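Local atomic coordinates of spectinomycin 9-adenylyltransferase (Enterococcus faecalis, PDB entry 6SXJ), a protein that catalyses the transfer of AMP from ATP to the 9-hydroxyl of spectinomycin, making bacteria resistant to this antibiotic but not to streptomycin. Residues E10-V15 with L47-V52; Q60-L65 with I121-L126; L82-L87 with Y108-Q113; E86-I91 with P102-I107. All coordinates share one frame; numbering follows the deposited sequence.

Interaction 1: residues E10-V15 with L47-V52; sequences EQINKV and LDFLVV
The Phe49 ring has Val15 over one face and Ile12 at its edge. Val15 CG1 sits 3.8 Å from the centroid of the Phe49 ring and only 7° off the ring normal. This is a CH-pi contact over the middle of the face. CG1 of Val15 lies opposite the backbone N across the CA-CB bond (chi1 171°), which sets this methyl over the ring. At the edge the fit is looser: Ile12 CG2 comes near the ring plane at 4.2 Å from Phe49 CE2.

Leu47, two residues earlier on the same face of the strand, meets the helix with both of its methyls. Leu47 CD1 lies 3.6 Å from Gln11 CB. Leu47 CD2 meets Ile12 CG1 at 3.8 Å, and these two side chains cross at about a right angle. Helix segment 10-15 runs nearly along strand segment 47-52, at 20° with the axes 10.5 Å apart. Residues one turn apart on the helix can therefore meet alternate residues of the strand. Met32 of strand 27-33 touches both Ile12 and Phe49, and Leu87 of strand 85-91 touches Phe49.

No hydrogen bond joins the two segments. The Gln11 amide turns to Ile72 O and Arg83 N instead. On this face of the nucleotidyltransferase sheet the contact between the two segments is thus apolar, with one aromatic face; the buried amide of Gln11 is satisfied by neighbouring loops.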
# COMPACT_ATOMS: atom_id res chain seq x y z
N GLU A 10 6.87 6.97 18.75
CA GLU A 10 5.65 7.66 19.15
C GLU A 10 4.61 7.60 18.03
O GLU A 10 3.40 7.53 18.30
CB GLU A 10 5.92 9.11 19.54
CG GLU A 10 6.68 9.37 20.84
CD GLU A 10 7.29 10.78 20.87
OE1 GLU A 10 7.94 11.19 19.88
OE2 GLU A 10 7.12 11.49 21.88
N GLN A 11 5.05 7.68 16.77
CA GLN A 11 4.13 7.54 15.64
C GLN A 11 3.29 6.28 15.79
O GLN A 11 2.06 6.34 15.82
CB GLN A 11 4.91 7.49 14.32
CG GLN A 11 5.33 8.85 13.79
CD GLN A 11 5.53 8.84 12.31
OE1 GLN A 11 6.61 8.48 11.83
NE2 GLN A 11 4.48 9.24 11.55
N ILE A 12 3.96 5.13 15.95
CA ILE A 12 3.25 3.87 16.07
C ILE A 12 2.39 3.85 17.32
O ILE A 12 1.25 3.37 17.30
CB ILE A 12 4.22 2.69 16.05
CG1 ILE A 12 5.04 2.72 14.76
CG2 ILE A 12 3.47 1.38 16.17
CD1 ILE A 12 6.05 1.60 14.67
N ASN A 13 2.91 4.38 18.42
CA ASN A 13 2.19 4.29 19.69
C ASN A 13 0.93 5.15 19.68
O ASN A 13 -0.11 4.74 20.20
CB ASN A 13 3.10 4.70 20.84
CG ASN A 13 2.66 4.11 22.15
OD1 ASN A 13 2.20 4.83 23.04
ND2 ASN A 13 2.78 2.78 22.28
N LYS A 14 1.01 6.35 19.10
CA LYS A 14 -0.17 7.20 19.00
C LYS A 14 -1.24 6.55 18.13
O LYS A 14 -2.44 6.66 18.42
CB LYS A 14 0.21 8.57 18.45
CG LYS A 14 0.25 9.67 19.50
CD LYS A 14 1.40 10.64 19.27
CE LYS A 14 1.62 11.58 20.45
NZ LYS A 14 0.37 12.38 20.78
N VAL A 15 -0.83 5.86 17.06
CA VAL A 15 -1.81 5.17 16.22
C VAL A 15 -2.54 4.10 17.01
O VAL A 15 -3.76 3.94 16.91
CB VAL A 15 -1.13 4.58 14.97
CG1 VAL A 15 -2.10 3.66 14.21
CG2 VAL A 15 -0.61 5.69 14.06
N LEU A 47 4.82 3.54 7.49
CA LEU A 47 4.13 2.77 8.52
C LEU A 47 2.78 2.32 7.97
O LEU A 47 1.86 3.14 7.84
CB LEU A 47 3.95 3.61 9.78
CG LEU A 47 5.20 4.06 10.55
CD1 LEU A 47 4.76 4.98 11.68
CD2 LEU A 47 5.94 2.84 11.07
N ASP A 48 2.64 1.03 7.69
CA ASP A 48 1.45 0.45 7.07
C ASP A 48 0.68 -0.34 8.12
O ASP A 48 1.21 -1.31 8.68
CB ASP A 48 1.83 -0.45 5.90
CG ASP A 48 2.54 0.29 4.78
OD1 ASP A 48 1.88 1.11 4.11
OD2 ASP A 48 3.75 0.03 4.56
N PHE A 49 -0.57 0.05 8.35
CA PHE A 49 -1.40 -0.58 9.37
C PHE A 49 -2.61 -1.25 8.73
O PHE A 49 -3.30 -0.64 7.90
CB PHE A 49 -1.88 0.43 10.40
CG PHE A 49 -0.78 1.06 11.20
CD1 PHE A 49 -0.19 2.24 10.78
CD2 PHE A 49 -0.36 0.49 12.38
CE1 PHE A 49 0.79 2.83 11.52
CE2 PHE A 49 0.63 1.07 13.11
CZ PHE A 49 1.22 2.24 12.69
N LEU A 50 -2.87 -2.49 9.13
CA LEU A 50 -4.13 -3.17 8.85
C LEU A 50 -4.89 -3.32 10.16
O LEU A 50 -4.34 -3.83 11.15
CB LEU A 50 -3.90 -4.54 8.21
CG LEU A 50 -5.16 -5.27 7.74
CD1 LEU A 50 -5.75 -4.58 6.54
CD2 LEU A 50 -4.82 -6.71 7.41
N VAL A 51 -6.13 -2.86 10.17
CA VAL A 51 -6.98 -2.87 11.36
C VAL A 51 -8.24 -3.66 11.05
O VAL A 51 -8.84 -3.49 9.98
CB VAL A 51 -7.32 -1.44 11.82
CG1 VAL A 51 -8.27 -1.47 13.01
CG2 VAL A 51 -6.06 -0.67 12.15
N VAL A 52 -8.65 -4.51 11.98
CA VAL A 52 -9.82 -5.36 11.81
C VAL A 52 -10.83 -5.03 12.89
O VAL A 52 -10.47 -4.93 14.07
CB VAL A 52 -9.45 -6.85 11.86
CG1 VAL A 52 -10.69 -7.71 11.64
CG2 VAL A 52 -8.39 -7.17 10.82

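Interaction 2: residues Q60-L65 with I121-L126; sequences QSKEIL and IPQKEL
Lys62 reaches from its helix along the loop 121-124, while Ile121 points its end back at the helix. The lysine chain is extended beyond CG. Its ammonium meets the backbone of Pro122, with Lys62 NZ 2.9 Å from Pro122 O in a hydrogen bond. The approach is bent, at 140° at the carbonyl oxygen, and the nitrogen is tilted 19° from the carbonyl plane. The chain also runs close by the same acceptor, with Lys62 CD 3.2 Å from Pro122 O.

Gln123 crosses the lysine at about a right angle. Its OE1 stays 3.7 Å from Lys62 NZ, too long for a bond, and the amide's NE2 is bonded to Asp59 OD1, which helps set how the amide is turned. At the other end of the lysine the contact is apolar. Ile121 CD1 lies 3.6 Å from Lys62 CB and 3.8 Å from Glu63 N. Ile121 CG1 is opposite the backbone N, and the turn at chi2 (85°) then brings CD1 to the helix.

Lys62 NZ also has a long, weak ion pair with Glu105 OE2. The contact joins helix 59-69 to the chain that leads into strand 125-126, an outermost strand of the sheet. Phe106 of the adjacent strand 103-108 touches Lys62, and Ile66 on the same helix touches Pro122.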
# COMPACT_ATOMS: atom_id res chain seq x y z
N GLN A 60 -19.06 9.47 11.85
CA GLN A 60 -18.35 10.21 12.88
C GLN A 60 -17.00 9.58 13.17
O GLN A 60 -15.97 10.25 13.15
CB GLN A 60 -19.19 10.27 14.16
CG GLN A 60 -20.32 11.29 14.13
CD GLN A 60 -21.04 11.39 15.46
OE1 GLN A 60 -20.83 10.56 16.35
NE2 GLN A 60 -21.88 12.40 15.61
N SER A 61 -16.99 8.27 13.44
CA SER A 61 -15.75 7.59 13.81
C SER A 61 -14.68 7.75 12.74
O SER A 61 -13.50 7.90 13.05
CB SER A 61 -16.02 6.11 14.08
OG SER A 61 -16.90 5.94 15.18
N LYS A 62 -15.08 7.72 11.47
CA LYS A 62 -14.12 7.89 10.39
C LYS A 62 -13.54 9.30 10.39
O LYS A 62 -12.33 9.48 10.19
CB LYS A 62 -14.76 7.57 9.04
CG LYS A 62 -15.34 6.17 8.94
CD LYS A 62 -16.17 6.00 7.68
CE LYS A 62 -16.72 4.59 7.55
NZ LYS A 62 -17.28 4.33 6.18
N GLU A 63 -14.38 10.31 10.61
CA GLU A 63 -13.88 11.68 10.69
C GLU A 63 -12.91 11.83 11.86
O GLU A 63 -11.87 12.49 11.74
CB GLU A 63 -15.05 12.65 10.82
CG GLU A 63 -14.67 14.11 10.67
CD GLU A 63 -15.87 15.04 10.79
OE1 GLU A 63 -16.93 14.71 10.21
OE2 GLU A 63 -15.76 16.08 11.47
N ILE A 64 -13.24 11.22 13.00
CA ILE A 64 -12.33 11.27 14.15
C ILE A 64 -10.98 10.68 13.78
O ILE A 64 -9.93 11.30 13.99
CB ILE A 64 -12.94 10.53 15.35
CG1 ILE A 64 -14.32 11.08 15.70
CG2 ILE A 64 -12.00 10.64 16.55
CD1 ILE A 64 -15.04 10.24 16.75
N LEU A 65 -10.99 9.47 13.22
CA LEU A 65 -9.75 8.82 12.81
C LEU A 65 -8.95 9.72 11.89
O LEU A 65 -7.74 9.91 12.08
CB LEU A 65 -10.05 7.49 12.12
CG LEU A 65 -10.66 6.39 12.99
CD1 LEU A 65 -10.75 5.10 12.19
CD2 LEU A 65 -9.85 6.17 14.27
N ILE A 121 -15.09 11.63 2.91
CA ILE A 121 -15.24 10.71 4.03
C ILE A 121 -15.23 9.30 3.45
O ILE A 121 -16.18 8.93 2.75
CB ILE A 121 -16.52 11.02 4.81
CG1 ILE A 121 -16.71 10.02 5.95
CG2 ILE A 121 -17.72 11.07 3.85
CD1 ILE A 121 -15.96 10.41 7.20
N PRO A 122 -14.20 8.49 3.68
CA PRO A 122 -14.17 7.16 3.07
C PRO A 122 -15.43 6.36 3.39
O PRO A 122 -15.84 6.24 4.54
CB PRO A 122 -12.92 6.51 3.68
CG PRO A 122 -12.01 7.68 3.95
CD PRO A 122 -12.94 8.79 4.40
N GLN A 123 -16.07 5.86 2.34
CA GLN A 123 -17.25 5.01 2.44
C GLN A 123 -16.85 3.59 2.08
O GLN A 123 -15.82 3.36 1.44
CB GLN A 123 -18.38 5.51 1.53
CG GLN A 123 -19.01 6.80 2.02
CD GLN A 123 -19.42 6.74 3.48
OE1 GLN A 123 -19.94 5.72 3.95
NE2 GLN A 123 -19.19 7.82 4.22
N LYS A 124 -17.68 2.63 2.49
CA LYS A 124 -17.44 1.24 2.11
C LYS A 124 -17.24 1.16 0.61
O LYS A 124 -18.05 1.66 -0.17
CB LYS A 124 -18.61 0.36 2.55
CG LYS A 124 -18.49 -1.09 2.08
CD LYS A 124 -17.41 -1.86 2.83
CE LYS A 124 -17.67 -1.96 4.33
NZ LYS A 124 -19.13 -2.01 4.67
N GLU A 125 -16.15 0.51 0.20
CA GLU A 125 -15.86 0.39 -1.22
C GLU A 125 -15.19 -0.94 -1.48
O GLU A 125 -14.74 -1.63 -0.55
CB GLU A 125 -14.97 1.54 -1.72
CG GLU A 125 -13.88 1.93 -0.75
CD GLU A 125 -12.84 2.87 -1.35
OE1 GLU A 125 -12.41 2.61 -2.50
OE2 GLU A 125 -12.46 3.85 -0.68
N LEU A 126 -15.12 -1.30 -2.75
CA LEU A 126 -14.43 -2.50 -3.20
C LEU A 126 -13.06 -2.08 -3.70
O LEU A 126 -12.94 -1.08 -4.41
CB LEU A 126 -15.22 -3.21 -4.30
CG LEU A 126 -16.44 -4.01 -3.84
CD1 LEU A 126 -16.03 -5.37 -3.30
CD2 LEU A 126 -17.26 -3.27 -2.80

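Interaction 3: residues L82-L87 with Y108-Q113; sequences LRYIEL and YGEWLQ
Leu87 and Tyr108 form the tight part of the contact. They are an antiparallel hydrogen-bonded pair: Leu87 N to Tyr108 O is 3.0 Å and Tyr108 N to Leu87 O is 2.8 Å. The first bond is nearly straight, at 173° at the hydrogen. The Tyr108 ring turns its edge to the carbonyl two residues earlier, with Ile85 O in the ring plane and 3.5 Å from Tyr108 CD2. Ile69 of helix 59-69 touches both Ile85 and Tyr108.

Beyond this pair the segments part, and a water bridges them. It donates to Ile85 O and accepts from Glu110 N. Glu110 CG meets Tyr84 CD1 at 3.8 Å.

Trp111 lies on the solvent side. Its rim meets the Glu86 carboxylate, with Trp111 CZ3 3.3 Å from Glu86 OE1 and the two planes 88° apart. Trp111 CG sits between its backbone N and carbonyl carbon (chi1 64°), which folds the indole back over Gly109. Gly109 CA lies above one face of that indole, toward the rim. Trp111 also touches a crystal neighbour, so its pose may be partly set by the lattice.

The Glu110 carboxylate is well supplied with donors. Tyr108 OH bonds Glu110 OE2 at 2.5 Å, a length doubtful in detail. Ser73 OG bonds the same oxygen. Gln113 NE2 donates to Glu110 OE1 on the syn side, though well out of the carboxylate plane. The Ser73 and Gln113 donors would probably favour the charged form of Glu110 in the turn between strand 103-108 and helix 113-117.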
# COMPACT_ATOMS: atom_id res chain seq x y z
N LEU A 82 9.18 12.74 9.73
CA LEU A 82 8.10 11.81 9.99
C LEU A 82 7.99 10.79 8.86
O LEU A 82 8.55 10.96 7.77
CB LEU A 82 6.78 12.57 10.11
CG LEU A 82 6.36 13.17 11.44
CD1 LEU A 82 5.01 13.90 11.21
CD2 LEU A 82 6.23 12.14 12.53
N ARG A 83 7.26 9.71 9.13
CA ARG A 83 6.94 8.71 8.13
C ARG A 83 5.49 8.87 7.68
O ARG A 83 4.65 9.39 8.42
CB ARG A 83 7.16 7.30 8.68
CG ARG A 83 8.50 7.12 9.42
CD ARG A 83 8.56 5.77 10.12
NE ARG A 83 9.89 5.47 10.65
CZ ARG A 83 10.85 4.85 9.97
NH1 ARG A 83 10.63 4.46 8.72
NH2 ARG A 83 12.02 4.61 10.54
N TYR A 84 5.20 8.41 6.47
CA TYR A 84 3.82 8.33 6.03
C TYR A 84 3.10 7.24 6.81
O TYR A 84 3.64 6.14 7.00
CB TYR A 84 3.72 8.01 4.54
CG TYR A 84 4.15 9.12 3.61
CD1 TYR A 84 3.50 10.35 3.60
CD2 TYR A 84 5.19 8.93 2.72
CE1 TYR A 84 3.89 11.35 2.75
CE2 TYR A 84 5.59 9.92 1.86
CZ TYR A 84 4.93 11.13 1.88
OH TYR A 84 5.34 12.12 1.01
N ILE A 85 1.89 7.53 7.27
CA ILE A 85 1.00 6.52 7.83
C ILE A 85 -0.04 6.16 6.77
O ILE A 85 -0.71 7.03 6.22
CB ILE A 85 0.32 7.02 9.11
CG1 ILE A 85 1.36 7.18 10.24
CG2 ILE A 85 -0.76 6.05 9.55
CD1 ILE A 85 0.80 7.87 11.42
N GLU A 86 -0.18 4.86 6.51
CA GLU A 86 -1.24 4.30 5.69
C GLU A 86 -1.98 3.30 6.57
O GLU A 86 -1.35 2.43 7.17
CB GLU A 86 -0.67 3.64 4.45
CG GLU A 86 -1.53 3.70 3.22
CD GLU A 86 -0.76 3.26 2.00
OE1 GLU A 86 0.16 3.99 1.57
OE2 GLU A 86 -1.04 2.15 1.50
N LEU A 87 -3.29 3.45 6.67
CA LEU A 87 -4.09 2.61 7.55
C LEU A 87 -5.38 2.19 6.85
O LEU A 87 -6.15 3.05 6.43
CB LEU A 87 -4.42 3.33 8.86
CG LEU A 87 -5.13 2.49 9.92
CD1 LEU A 87 -4.54 2.80 11.31
CD2 LEU A 87 -6.60 2.76 9.92
N TYR A 108 -7.16 5.52 5.70
CA TYR A 108 -6.36 6.72 5.87
C TYR A 108 -5.16 6.62 4.94
O TYR A 108 -4.45 5.61 4.93
CB TYR A 108 -5.85 6.93 7.31
CG TYR A 108 -5.15 8.28 7.40
CD1 TYR A 108 -5.83 9.42 7.80
CD2 TYR A 108 -3.82 8.42 7.01
CE1 TYR A 108 -5.21 10.65 7.84
CE2 TYR A 108 -3.19 9.64 7.05
CZ TYR A 108 -3.89 10.76 7.46
OH TYR A 108 -3.26 11.98 7.49
N GLY A 109 -4.94 7.68 4.16
CA GLY A 109 -3.84 7.75 3.22
C GLY A 109 -3.58 9.18 2.81
O GLY A 109 -4.54 9.94 2.60
N GLU A 110 -2.31 9.57 2.68
CA GLU A 110 -1.99 10.97 2.44
C GLU A 110 -2.36 11.42 1.04
O GLU A 110 -2.57 12.62 0.83
CB GLU A 110 -0.51 11.22 2.70
CG GLU A 110 -0.13 11.21 4.18
CD GLU A 110 -0.86 12.26 4.99
OE1 GLU A 110 -1.12 13.36 4.45
OE2 GLU A 110 -1.20 11.98 6.15
N TRP A 111 -2.42 10.50 0.07
CA TRP A 111 -2.89 10.87 -1.27
C TRP A 111 -4.33 11.36 -1.25
O TRP A 111 -4.79 11.92 -2.26
CB TRP A 111 -2.77 9.68 -2.23
CG TRP A 111 -3.64 8.51 -1.86
CD1 TRP A 111 -4.89 8.24 -2.32
CD2 TRP A 111 -3.31 7.45 -0.96
NE1 TRP A 111 -5.37 7.08 -1.75
CE2 TRP A 111 -4.41 6.57 -0.92
CE3 TRP A 111 -2.18 7.15 -0.19
CZ2 TRP A 111 -4.42 5.43 -0.13
CZ3 TRP A 111 -2.19 6.02 0.59
CH2 TRP A 111 -3.30 5.17 0.62
N LEU A 112 -5.04 11.18 -0.14
CA LEU A 112 -6.42 11.59 0.01
C LEU A 112 -6.58 12.87 0.82
O LEU A 112 -7.72 13.28 1.11
CB LEU A 112 -7.22 10.47 0.68
CG LEU A 112 -7.50 9.18 -0.09
CD1 LEU A 112 -8.02 8.13 0.88
CD2 LEU A 112 -8.51 9.43 -1.21
N GLN A 113 -5.48 13.52 1.19
CA GLN A 113 -5.58 14.65 2.11
C GLN A 113 -6.37 15.80 1.50
O GLN A 113 -7.26 16.37 2.14
CB GLN A 113 -4.18 15.11 2.52
CG GLN A 113 -4.14 15.97 3.79
CD GLN A 113 -4.64 15.24 5.01
OE1 GLN A 113 -5.77 15.45 5.45
NE2 GLN A 113 -3.80 14.39 5.58
O HOH W 1 -0.14 7.76 3.66

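Interaction 4: residues E86-I91 with P102-I107; sequences ELTIII and PKQEFI
Ile89 CG1 lies beside its backbone N (chi1 -55°), and the Phe106 ring carbon CG lies opposite its own (chi1 173°). With the Ile89 chain extended beyond CG1, these torsions bring Ile89 CD1 to 3.4 Å from Phe106 CD2, approaching the ring obliquely. Leu87 CD2 adds a looser touch at the edge of the same ring. Leu65 of helix 59-69 touches both Ile89 and Phe106 on this face of the sheet.

The backbones are joined by two bonds to Ile89. Ile89 N donates to Phe106 O at 3.0 Å, and Glu105 N donates to Ile89 O at 3.0 Å. Glu105 and Phe106 thus both stand opposite Ile89. This is a classic beta bulge in the hairpin of strands 85-91 and 103-108, within the nucleotidyltransferase sheet. Glu105 has a helical backbone conformation here, and its side chain turns toward Ile91, with Glu105 OE1 3.7 Å from Ile91 CD1. Its other carboxylate oxygen, OE2, takes a hydrogen bond from Leu57 N.

On the opposite face, Thr88 and Ile107 form a non-hydrogen-bonded pair. Ile107 CD1 reaches back to 3.4 Å from Thr88 OG1. A water links Thr88 to Gln104. It lies 2.6 Å from Thr88 OG1 and donates to Gln104 OE1, also at 2.6 Å. That amide oxygen has a second donor in Asn127 ND2, and Met133 of helix 130-139 touches Thr88.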
# COMPACT_ATOMS: atom_id res chain seq x y z
N GLU A 86 -0.18 4.86 6.51
CA GLU A 86 -1.24 4.30 5.69
C GLU A 86 -1.98 3.30 6.57
O GLU A 86 -1.35 2.43 7.17
CB GLU A 86 -0.67 3.64 4.45
CG GLU A 86 -1.53 3.70 3.22
CD GLU A 86 -0.76 3.26 2.00
OE1 GLU A 86 0.16 3.99 1.57
OE2 GLU A 86 -1.04 2.15 1.50
N LEU A 87 -3.29 3.45 6.67
CA LEU A 87 -4.09 2.61 7.55
C LEU A 87 -5.38 2.19 6.85
O LEU A 87 -6.15 3.05 6.43
CB LEU A 87 -4.42 3.33 8.86
CG LEU A 87 -5.13 2.49 9.92
CD1 LEU A 87 -4.54 2.80 11.31
CD2 LEU A 87 -6.60 2.76 9.92
N THR A 88 -5.62 0.88 6.80
CA THR A 88 -6.82 0.30 6.22
C THR A 88 -7.60 -0.45 7.29
O THR A 88 -7.01 -1.12 8.14
CB THR A 88 -6.47 -0.68 5.09
OG1 THR A 88 -5.74 0.00 4.07
CG2 THR A 88 -7.72 -1.29 4.51
N ILE A 89 -8.92 -0.34 7.23
CA ILE A 89 -9.82 -1.01 8.15
C ILE A 89 -10.69 -1.97 7.35
O ILE A 89 -11.31 -1.58 6.36
CB ILE A 89 -10.69 -0.01 8.93
CG1 ILE A 89 -9.81 1.02 9.64
CG2 ILE A 89 -11.59 -0.74 9.91
CD1 ILE A 89 -10.57 2.02 10.48
N ILE A 90 -10.74 -3.22 7.79
CA ILE A 90 -11.65 -4.21 7.24
C ILE A 90 -12.54 -4.74 8.36
O ILE A 90 -12.15 -4.77 9.53
CB ILE A 90 -10.91 -5.37 6.55
CG1 ILE A 90 -9.84 -5.95 7.48
CG2 ILE A 90 -10.28 -4.90 5.24
CD1 ILE A 90 -9.24 -7.25 6.99
N ILE A 91 -13.74 -5.16 7.97
CA ILE A 91 -14.67 -5.86 8.85
C ILE A 91 -14.43 -7.34 8.67
O ILE A 91 -14.41 -7.84 7.54
CB ILE A 91 -16.13 -5.49 8.52
CG1 ILE A 91 -16.31 -3.98 8.53
CG2 ILE A 91 -17.08 -6.15 9.51
CD1 ILE A 91 -17.75 -3.52 8.60
N PRO A 102 -12.27 -7.38 -2.55
CA PRO A 102 -12.82 -7.40 -1.19
C PRO A 102 -13.37 -6.05 -0.76
O PRO A 102 -13.09 -5.00 -1.34
CB PRO A 102 -11.62 -7.81 -0.33
CG PRO A 102 -10.43 -7.29 -1.09
CD PRO A 102 -10.80 -7.29 -2.55
N LYS A 103 -14.18 -6.10 0.30
CA LYS A 103 -14.76 -4.90 0.87
C LYS A 103 -13.79 -4.23 1.84
O LYS A 103 -13.12 -4.88 2.64
CB LYS A 103 -16.07 -5.24 1.59
CG LYS A 103 -17.24 -5.59 0.65
CD LYS A 103 -18.34 -6.33 1.41
CE LYS A 103 -19.09 -7.33 0.54
NZ LYS A 103 -19.38 -8.62 1.25
N GLN A 104 -13.73 -2.90 1.75
CA GLN A 104 -12.84 -2.05 2.52
C GLN A 104 -13.68 -1.01 3.23
O GLN A 104 -14.40 -0.25 2.58
CB GLN A 104 -11.80 -1.40 1.60
CG GLN A 104 -10.96 -0.30 2.26
CD GLN A 104 -9.95 0.31 1.30
OE1 GLN A 104 -9.00 -0.35 0.88
NE2 GLN A 104 -10.16 1.57 0.94
N GLU A 105 -13.56 -0.94 4.56
CA GLU A 105 -14.42 -0.09 5.37
C GLU A 105 -13.92 1.34 5.49
O GLU A 105 -14.73 2.26 5.69
CB GLU A 105 -14.56 -0.68 6.78
CG GLU A 105 -15.23 0.25 7.79
CD GLU A 105 -16.72 0.38 7.54
OE1 GLU A 105 -17.24 -0.34 6.68
OE2 GLU A 105 -17.39 1.19 8.21
N PHE A 106 -12.61 1.55 5.41
CA PHE A 106 -12.04 2.86 5.68
C PHE A 106 -10.58 2.82 5.27
O PHE A 106 -9.92 1.78 5.36
CB PHE A 106 -12.17 3.22 7.16
CG PHE A 106 -11.45 4.48 7.55
CD1 PHE A 106 -12.05 5.71 7.39
CD2 PHE A 106 -10.16 4.43 8.08
CE1 PHE A 106 -11.40 6.88 7.74
CE2 PHE A 106 -9.49 5.60 8.43
CZ PHE A 106 -10.12 6.82 8.27
N ILE A 107 -10.09 3.96 4.81
CA ILE A 107 -8.69 4.10 4.45
C ILE A 107 -8.22 5.48 4.89
O ILE A 107 -8.81 6.49 4.50
CB ILE A 107 -8.45 3.91 2.94
CG1 ILE A 107 -7.01 4.29 2.57
CG2 ILE A 107 -9.45 4.75 2.14
CD1 ILE A 107 -5.96 3.27 3.04
O HOH W 2 -6.53 -0.03 1.56

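From the N terminus, interaction 1 comes first. It closes the chain between helix 8-23 and strand 47-53, before any other contact opens. Interaction 2 then makes the widest closure, from helix 59-69 to the approach of strand 125-126. Interactions 3 and 4 fall within that span, interaction 4 the inner one. Both start on strand 85-91 and share Glu86 and Leu87: interaction 4 pairs the hairpin strands, and interaction 3 continues past the start of strand 85-91 and the end of strand 103-108. No closures cross. Strand 85-91 joins the groups, because Phe49 N bonds Glu86 O beside interaction 1. At the other side, Glu125 O bonds Gln104 N and links interactions 2 and 4.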